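Local coordinates for COMB10 (Helicobacter pylori, PDB 2BHV), which probably serves as a core, VirB10-like component of the Com type IV secretion system in the bacterial cell envelope, at residues G62-Q67 with G90-N95; S86-Y91 with I105-I110. One frame throughout, in Å; residues are numbered along the deposited sequence.

Contact 1 (G62-Q67 with G90-N95); sequences GKVIAQ and GYYSNN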
ATOM      1  N   GLY A  62       8.992   2.747  23.463  1.00 46.85           N
ATOM      2  CA  GLY A  62       9.039   2.567  24.914  1.00 46.47           C
ATOM      3  C   GLY A  62       9.816   1.366  25.404  1.00 46.46           C
ATOM      4  O   GLY A  62      10.789   0.950  24.779  1.00 46.54           O
ATOM      5  N   LYS A  63       9.367   0.811  26.533  1.00 46.41           N
ATOM      6  CA  LYS A  63      10.015  -0.325  27.204  1.00 46.32           C
ATOM      7  C   LYS A  63       9.188  -1.624  27.098  1.00 46.34           C
ATOM      8  O   LYS A  63       7.956  -1.598  27.101  1.00 46.54           O
ATOM      9  CB  LYS A  63      10.275   0.024  28.677  1.00 46.16           C
ATOM     10  CG  LYS A  63      10.999  -1.050  29.486  1.00 46.31           C
ATOM     11  CD  LYS A  63      11.466  -0.543  30.864  1.00 46.52           C
ATOM     12  CE  LYS A  63      10.402  -0.749  31.956  1.00 46.86           C
ATOM     13  NZ  LYS A  63      10.982  -0.661  33.329  1.00 46.27           N
ATOM     14  N   VAL A  64       9.878  -2.756  27.005  1.00 46.28           N
ATOM     15  CA  VAL A  64       9.214  -4.056  26.927  1.00 46.20           C
ATOM     16  C   VAL A  64       9.833  -5.028  27.909  1.00 46.26           C
ATOM     17  O   VAL A  64      11.052  -5.038  28.095  1.00 46.28           O
ATOM     18  CB  VAL A  64       9.258  -4.660  25.484  1.00 46.15           C
ATOM     19  CG1 VAL A  64      10.678  -4.932  25.033  1.00 46.00           C
ATOM     20  CG2 VAL A  64       8.447  -5.920  25.407  1.00 46.22           C
ATOM     21  N   ILE A  65       8.987  -5.836  28.547  1.00 46.18           N
ATOM     22  CA  ILE A  65       9.461  -6.873  29.444  1.00 45.91           C
ATOM     23  C   ILE A  65       8.978  -8.234  28.951  1.00 45.81           C
ATOM     24  O   ILE A  65       7.791  -8.439  28.724  1.00 45.88           O
ATOM     25  CB  ILE A  65       8.980  -6.635  30.881  1.00 45.98           C
ATOM     26  CG1 ILE A  65       9.370  -5.238  31.357  1.00 45.81           C
ATOM     27  CG2 ILE A  65       9.544  -7.697  31.819  1.00 46.37           C
ATOM     28  CD1 ILE A  65       8.595  -4.776  32.572  1.00 46.01           C
ATOM     29  N   ALA A  66       9.914  -9.158  28.769  1.00 45.66           N
ATOM     30  CA  ALA A  66       9.577 -10.532  28.428  1.00 45.41           C
ATOM     31  C   ALA A  66      10.002 -11.486  29.551  1.00 45.51           C
ATOM     32  O   ALA A  66      10.832 -11.152  30.404  1.00 45.36           O
ATOM     33  CB  ALA A  66      10.225 -10.919  27.141  1.00 45.24           C
ATOM     34  N   GLN A  67       9.428 -12.683  29.544  1.00 45.57           N
ATOM     35  CA  GLN A  67       9.789 -13.690  30.512  1.00 45.43           C
ATOM     36  C   GLN A  67      10.238 -14.986  29.856  1.00 45.35           C
ATOM     37  O   GLN A  67       9.543 -15.537  29.033  1.00 45.45           O
ATOM     38  CB  GLN A  67       8.624 -13.957  31.428  1.00 45.44           C
ATOM     39  CG  GLN A  67       9.046 -14.708  32.642  1.00 46.01           C
ATOM     40  CD  GLN A  67       7.910 -15.034  33.530  1.00 46.15           C
ATOM     41  OE1 GLN A  67       7.549 -16.193  33.663  1.00 45.99           O
ATOM     42  NE2 GLN A  67       7.334 -14.018  34.160  1.00 46.49           N
ATOM     43  N   GLY A  90      13.853  -4.905  27.672  1.00 46.07           N
ATOM     44  CA  GLY A  90      14.244  -4.300  26.407  1.00 46.03           C
ATOM     45  C   GLY A  90      13.641  -2.923  26.167  1.00 45.99           C
ATOM     46  O   GLY A  90      12.712  -2.510  26.859  1.00 45.75           O
ATOM     47  N   TYR A  91      14.184  -2.214  25.178  1.00 46.00           N
ATOM     48  CA  TYR A  91      13.669  -0.924  24.771  1.00 45.95           C
ATOM     49  C   TYR A  91      13.438  -0.979  23.291  1.00 46.04           C
ATOM     50  O   TYR A  91      14.251  -1.511  22.563  1.00 46.06           O
ATOM     51  CB  TYR A  91      14.655   0.177  25.137  1.00 45.88           C
ATOM     52  CG  TYR A  91      14.919   0.228  26.612  1.00 45.86           C
ATOM     53  CD1 TYR A  91      14.070   0.927  27.468  1.00 46.09           C
ATOM     54  CD2 TYR A  91      15.998  -0.447  27.168  1.00 46.15           C
ATOM     55  CE1 TYR A  91      14.298   0.959  28.849  1.00 46.02           C
ATOM     56  CE2 TYR A  91      16.236  -0.422  28.545  1.00 46.33           C
ATOM     57  CZ  TYR A  91      15.384   0.279  29.373  1.00 46.05           C
ATOM     58  OH  TYR A  91      15.633   0.291  30.716  1.00 46.11           O
ATOM     59  N   TYR A  92      12.308  -0.451  22.853  1.00 46.27           N
ATOM     60  CA  TYR A  92      11.891  -0.592  21.475  1.00 46.61           C
ATOM     61  C   TYR A  92      11.513   0.747  20.865  1.00 47.09           C
ATOM     62  O   TYR A  92      11.046   1.650  21.572  1.00 47.05           O
ATOM     63  CB  TYR A  92      10.709  -1.558  21.365  1.00 46.53           C
ATOM     64  CG  TYR A  92       9.391  -1.041  21.952  1.00 46.74           C
ATOM     65  CD1 TYR A  92       8.510  -0.267  21.182  1.00 46.31           C
ATOM     66  CD2 TYR A  92       9.019  -1.344  23.265  1.00 46.54           C
ATOM     67  CE1 TYR A  92       7.317   0.188  21.695  1.00 46.03           C
ATOM     68  CE2 TYR A  92       7.819  -0.884  23.793  1.00 46.48           C
ATOM     69  CZ  TYR A  92       6.970  -0.120  22.998  1.00 46.67           C
ATOM     70  OH  TYR A  92       5.772   0.350  23.512  1.00 47.01           O
ATOM     71  N   SER A  93      11.708   0.864  19.549  1.00 47.54           N
ATOM     72  CA  SER A  93      11.196   1.993  18.784  1.00 48.32           C
ATOM     73  C   SER A  93      10.678   1.535  17.425  1.00 48.99           C
ATOM     74  O   SER A  93      11.143   0.534  16.872  1.00 48.93           O
ATOM     75  CB  SER A  93      12.268   3.063  18.596  1.00 48.23           C
ATOM     76  OG  SER A  93      13.255   2.641  17.662  1.00 48.74           O
ATOM     77  N   ASN A  94       9.706   2.275  16.902  1.00 50.06           N
ATOM     78  CA  ASN A  94       9.233   2.070  15.554  1.00 51.30           C
ATOM     79  C   ASN A  94       9.838   3.143  14.669  1.00 52.96           C
ATOM     80  O   ASN A  94       9.746   4.325  14.966  1.00 52.88           O
ATOM     81  CB  ASN A  94       7.705   2.065  15.521  1.00 50.79           C
ATOM     82  CG  ASN A  94       7.125   0.766  16.082  1.00 50.72           C
ATOM     83  OD1 ASN A  94       6.624   0.715  17.233  1.00 49.40           O
ATOM     84  ND2 ASN A  94       7.217  -0.309  15.279  1.00 50.17           N
ATOM     85  N   ASN A  95      10.568   2.705  13.644  1.00 56.21           N
ATOM     86  CA  ASN A  95      11.236   3.595  12.688  1.00 58.76           C
ATOM     87  C   ASN A  95      10.455   3.592  11.369  1.00 60.32           C
ATOM     88  O   ASN A  95      10.895   3.030  10.355  1.00 60.95           O
ATOM     89  CB  ASN A  95      12.712   3.166  12.489  1.00 58.99           C
ATOM     90  CG  ASN A  95      13.449   3.950  11.347  1.00 60.26           C
ATOM     91  OD1 ASN A  95      14.593   3.608  10.976  1.00 59.32           O
ATOM     92  ND2 ASN A  95      12.792   4.987  10.798  1.00 60.49           N
TER
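Val-64 and Gly-90 form a hydrogen-bonded antiparallel pair, joined by two nearly straight bonds between strands 62-67 and 90-94, whose directions are 132° apart. Val-64 N donates to Gly-90 O at 2.8 Å, and Gly-90 N returns a bond to Val-64 O at 2.8 Å. The first donor sits above the carbonyl plane, 41° out of it. A third nearly straight bond, Tyr-92 N to Gly-62 O at 2.8 Å, continues the ladder; Gly-62 N to Tyr-92 O is weak.

Side-chain packing lies on both faces of this ladder. The Tyr-92 ring turns back over the other strand because CG lies between the backbone N and the carbonyl carbon (chi1 69°). One ring face therefore covers Gly-62, whose CA makes a CH-pi contact 4.1 Å from the centroid of the Tyr-92 ring. Gly-62 N lies over the ring centre, and a residue without a side chain suits a place so close under an aromatic face. Lys-63 O meets the edge of the same ring, in its plane, 3.4 Å from Tyr-92 CE2. Val-64 CB approaches the ring obliquely, 4.0 Å from Tyr-92 CD2, adding a branched apolar surface.

On the opposite face of the sheet from Tyr-92, Lys-63 and Tyr-91 run side by side. The aliphatic part of the lysine, through CD, comes within 3.8 Å of Tyr-91 CE1, while its amine end leads away.

Strand 48-52 flanks 62-67 on its far side, and strand 103-111 flanks 90-94. Val-64 also touches Leu-52, whereas Tyr-91 and Ser-93 reach Val-135 of helix 132-146.

Contact 2 (S86-Y91 with I105-I110); sequences SKVIGY and IVWSRI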
ATOM      1  N   SER A  86      13.241 -15.962  34.204  1.00 45.89           N
ATOM      2  CA  SER A  86      13.958 -14.675  34.171  1.00 45.98           C
ATOM      3  C   SER A  86      13.184 -13.618  33.379  1.00 46.02           C
ATOM      4  O   SER A  86      12.517 -13.914  32.378  1.00 45.87           O
ATOM      5  CB  SER A  86      15.356 -14.809  33.583  1.00 45.78           C
ATOM      6  OG  SER A  86      15.990 -15.994  33.998  1.00 46.28           O
ATOM      7  N   LYS A  87      13.264 -12.384  33.846  1.00 46.01           N
ATOM      8  CA  LYS A  87      12.715 -11.275  33.110  1.00 45.97           C
ATOM      9  C   LYS A  87      13.787 -10.762  32.155  1.00 45.99           C
ATOM     10  O   LYS A  87      14.957 -10.683  32.526  1.00 45.93           O
ATOM     11  CB  LYS A  87      12.263 -10.181  34.073  1.00 45.79           C
ATOM     12  CG  LYS A  87      10.809 -10.291  34.551  1.00 46.11           C
ATOM     13  CD  LYS A  87      10.338 -11.742  34.834  1.00 46.18           C
ATOM     14  CE  LYS A  87       9.586 -11.863  36.177  1.00 46.87           C
ATOM     15  NZ  LYS A  87       8.571 -10.792  36.423  1.00 46.63           N
ATOM     16  N   VAL A  88      13.395 -10.446  30.919  1.00 45.95           N
ATOM     17  CA  VAL A  88      14.287  -9.753  29.983  1.00 45.74           C
ATOM     18  C   VAL A  88      13.750  -8.363  29.748  1.00 45.72           C
ATOM     19  O   VAL A  88      12.588  -8.195  29.375  1.00 45.83           O
ATOM     20  CB  VAL A  88      14.404 -10.470  28.612  1.00 45.70           C
ATOM     21  CG1 VAL A  88      15.651  -9.995  27.877  1.00 45.74           C
ATOM     22  CG2 VAL A  88      14.453 -11.974  28.775  1.00 45.50           C
ATOM     23  N   ILE A  89      14.584  -7.364  29.976  1.00 45.76           N
ATOM     24  CA  ILE A  89      14.153  -5.983  29.808  1.00 45.91           C
ATOM     25  C   ILE A  89      14.736  -5.423  28.523  1.00 46.00           C
ATOM     26  O   ILE A  89      15.951  -5.473  28.303  1.00 46.03           O
ATOM     27  CB  ILE A  89      14.538  -5.118  31.018  1.00 45.82           C
ATOM     28  CG1 ILE A  89      13.896  -5.679  32.281  1.00 46.04           C
ATOM     29  CG2 ILE A  89      14.116  -3.687  30.809  1.00 45.71           C
ATOM     30  CD1 ILE A  89      14.560  -5.221  33.553  1.00 47.21           C
ATOM     31  N   GLY A  90      13.853  -4.905  27.672  1.00 46.07           N
ATOM     32  CA  GLY A  90      14.244  -4.300  26.407  1.00 46.03           C
ATOM     33  C   GLY A  90      13.641  -2.923  26.167  1.00 45.99           C
ATOM     34  O   GLY A  90      12.712  -2.510  26.859  1.00 45.75           O
ATOM     35  N   TYR A  91      14.184  -2.214  25.178  1.00 46.00           N
ATOM     36  CA  TYR A  91      13.669  -0.924  24.771  1.00 45.95           C
ATOM     37  C   TYR A  91      13.438  -0.979  23.291  1.00 46.04           C
ATOM     38  O   TYR A  91      14.251  -1.511  22.563  1.00 46.06           O
ATOM     39  CB  TYR A  91      14.655   0.177  25.137  1.00 45.88           C
ATOM     40  CG  TYR A  91      14.919   0.228  26.612  1.00 45.86           C
ATOM     41  CD1 TYR A  91      14.070   0.927  27.468  1.00 46.09           C
ATOM     42  CD2 TYR A  91      15.998  -0.447  27.168  1.00 46.15           C
ATOM     43  CE1 TYR A  91      14.298   0.959  28.849  1.00 46.02           C
ATOM     44  CE2 TYR A  91      16.236  -0.422  28.545  1.00 46.33           C
ATOM     45  CZ  TYR A  91      15.384   0.279  29.373  1.00 46.05           C
ATOM     46  OH  TYR A  91      15.633   0.291  30.716  1.00 46.11           O
ATOM     47  N   ILE A 105      14.154  -3.780  18.721  1.00 46.36           N
ATOM     48  CA  ILE A 105      14.172  -4.052  20.144  1.00 45.84           C
ATOM     49  C   ILE A 105      15.615  -4.305  20.571  1.00 45.81           C
ATOM     50  O   ILE A 105      16.267  -5.208  20.066  1.00 46.00           O
ATOM     51  CB  ILE A 105      13.291  -5.260  20.504  1.00 45.71           C
ATOM     52  CG1 ILE A 105      11.877  -5.089  19.952  1.00 45.13           C
ATOM     53  CG2 ILE A 105      13.255  -5.454  22.003  1.00 46.12           C
ATOM     54  CD1 ILE A 105      11.106  -6.358  19.883  1.00 44.72           C
ATOM     55  N   VAL A 106      16.116  -3.483  21.482  1.00 45.74           N
ATOM     56  CA  VAL A 106      17.401  -3.739  22.109  1.00 45.72           C
ATOM     57  C   VAL A 106      17.171  -4.378  23.464  1.00 45.64           C
ATOM     58  O   VAL A 106      16.697  -3.732  24.382  1.00 45.68           O
ATOM     59  CB  VAL A 106      18.208  -2.446  22.302  1.00 45.64           C
ATOM     60  CG1 VAL A 106      19.602  -2.751  22.850  1.00 45.71           C
ATOM     61  CG2 VAL A 106      18.313  -1.702  21.012  1.00 45.81           C
ATOM     62  N   TRP A 107      17.489  -5.654  23.581  1.00 45.68           N
ATOM     63  CA  TRP A 107      17.406  -6.309  24.865  1.00 45.93           C
ATOM     64  C   TRP A 107      18.624  -5.915  25.696  1.00 46.05           C
ATOM     65  O   TRP A 107      19.757  -6.242  25.344  1.00 46.20           O
ATOM     66  CB  TRP A 107      17.289  -7.827  24.694  1.00 45.80           C
ATOM     67  CG  TRP A 107      16.038  -8.239  23.947  1.00 45.90           C
ATOM     68  CD1 TRP A 107      15.975  -8.748  22.686  1.00 45.56           C
ATOM     69  CD2 TRP A 107      14.677  -8.165  24.418  1.00 46.01           C
ATOM     70  NE1 TRP A 107      14.665  -8.999  22.333  1.00 45.26           N
ATOM     71  CE2 TRP A 107      13.848  -8.656  23.375  1.00 45.54           C
ATOM     72  CE3 TRP A 107      14.078  -7.734  25.618  1.00 45.84           C
ATOM     73  CZ2 TRP A 107      12.455  -8.733  23.493  1.00 45.45           C
ATOM     74  CZ3 TRP A 107      12.689  -7.809  25.732  1.00 45.49           C
ATOM     75  CH2 TRP A 107      11.896  -8.305  24.673  1.00 45.55           C
ATOM     76  N   SER A 108      18.389  -5.197  26.791  1.00 46.20           N
ATOM     77  CA  SER A 108      19.483  -4.577  27.528  1.00 46.46           C
ATOM     78  C   SER A 108      19.921  -5.366  28.750  1.00 46.58           C
ATOM     79  O   SER A 108      21.113  -5.489  28.996  1.00 46.87           O
ATOM     80  CB  SER A 108      19.158  -3.131  27.910  1.00 46.38           C
ATOM     81  OG  SER A 108      18.251  -3.085  28.982  1.00 46.99           O
ATOM     82  N   ARG A 109      18.976  -5.889  29.530  1.00 46.60           N
ATOM     83  CA  ARG A 109      19.360  -6.758  30.645  1.00 46.56           C
ATOM     84  C   ARG A 109      18.380  -7.862  30.990  1.00 46.40           C
ATOM     85  O   ARG A 109      17.189  -7.764  30.701  1.00 46.38           O
ATOM     86  CB  ARG A 109      19.775  -5.963  31.889  1.00 46.63           C
ATOM     87  CG  ARG A 109      18.666  -5.284  32.669  1.00 46.78           C
ATOM     88  CD  ARG A 109      19.283  -4.374  33.766  1.00 46.89           C
ATOM     89  NE  ARG A 109      18.275  -3.683  34.576  1.00 48.10           N
ATOM     90  CZ  ARG A 109      17.516  -2.659  34.152  1.00 49.18           C
ATOM     91  NH1 ARG A 109      17.639  -2.185  32.896  1.00 49.15           N
ATOM     92  NH2 ARG A 109      16.621  -2.103  34.984  1.00 48.56           N
ATOM     93  N   ILE A 110      18.921  -8.922  31.588  1.00 46.31           N
ATOM     94  CA  ILE A 110      18.155 -10.073  32.053  1.00 46.33           C
ATOM     95  C   ILE A 110      18.248 -10.130  33.575  1.00 46.43           C
ATOM     96  O   ILE A 110      19.342 -10.056  34.127  1.00 46.74           O
ATOM     97  CB  ILE A 110      18.721 -11.388  31.493  1.00 46.29           C
ATOM     98  CG1 ILE A 110      18.724 -11.380  29.961  1.00 46.46           C
ATOM     99  CG2 ILE A 110      17.936 -12.582  32.012  1.00 46.21           C
ATOM    100  CD1 ILE A 110      19.690 -12.395  29.330  1.00 46.07           C
TER
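Ile-89 O is gripped by two backbone donors of the neighbouring strand: Ser-108 N at 2.9 Å and Arg-109 N at 3.3 Å from it, both in the carbonyl plane. The hydroxyl of Ser-108 adds a weak third bond. Two successive residues facing one define a classic beta bulge, and Ser-108 takes helix-like backbone angles (phi -99°, psi -43°) to fit the extra residue in. Ile-89 N completes the bulge by donating to Arg-109 O at 2.7 Å. The OG of Ser-108, placed between the backbone N and the carbonyl carbon, also meets the edge of the Tyr-91 ring, 3.4 Å from CE2.

Regular antiparallel pairing holds on either side of the bulge: Tyr-91 and Val-106 exchange a reciprocal pair of bonds, and Val-88 faces Ile-110 as a non-hydrogen-bonded pair.

On the face that carries Ile-89 and Arg-109, these two side chains lie alongside each other. Arginine suits this partly exposed place because its chain, extended from CG to NE, follows the isoleucine and lays one guanidinium face over Ile-89 CD1, 4.0 Å from CZ of Arg-109.

The other face is apolar. Val-88 and Trp-107 cross at about a right angle, with Val-88 CG1 3.6 Å from Trp-107 CE3. The indole leans across to the neighbouring strand at Gly-90, where the absence of a side chain lets CE3 of Trp-107 settle 3.5 Å from Gly-90 N. Val-88 CG1 also packs on Ile-110 CG1, 4.0 Å away.

The indole NH of Trp-107 is bonded to Thr-154 OG1 of strand 152-156. Helix 132-146 covers Val-106 through Leu-138 and Ile-139, strand 117-119 touches Arg-109 and Ile-110, and Ile-105 packs on Ile-196 of the second subunit.

Contacts 1 and 2 lie with their centres 8 Å apart in one large mixed sheet, and strand 87-94 serves both. Along the chain, strand 62-68 is followed by two short strands of a separate small sheet, 72-73 and 80-82, before 87-94; strand 103-111 then follows directly, and contact 2 closes the beta hairpin of these last two. Gly-90 and Tyr-91 belong to both contacts, so the central strand bonds to an antiparallel neighbour on each side. The contacts also meet directly: Ala-66 O probably accepts a hydrogen bond from Val-88 N, and Val-64 CG1 packs on Trp-107 CZ3. Together they form a continuous part of the sheet in the periplasmic TrbI/VirB10 domain, with helix 132-146 against one face.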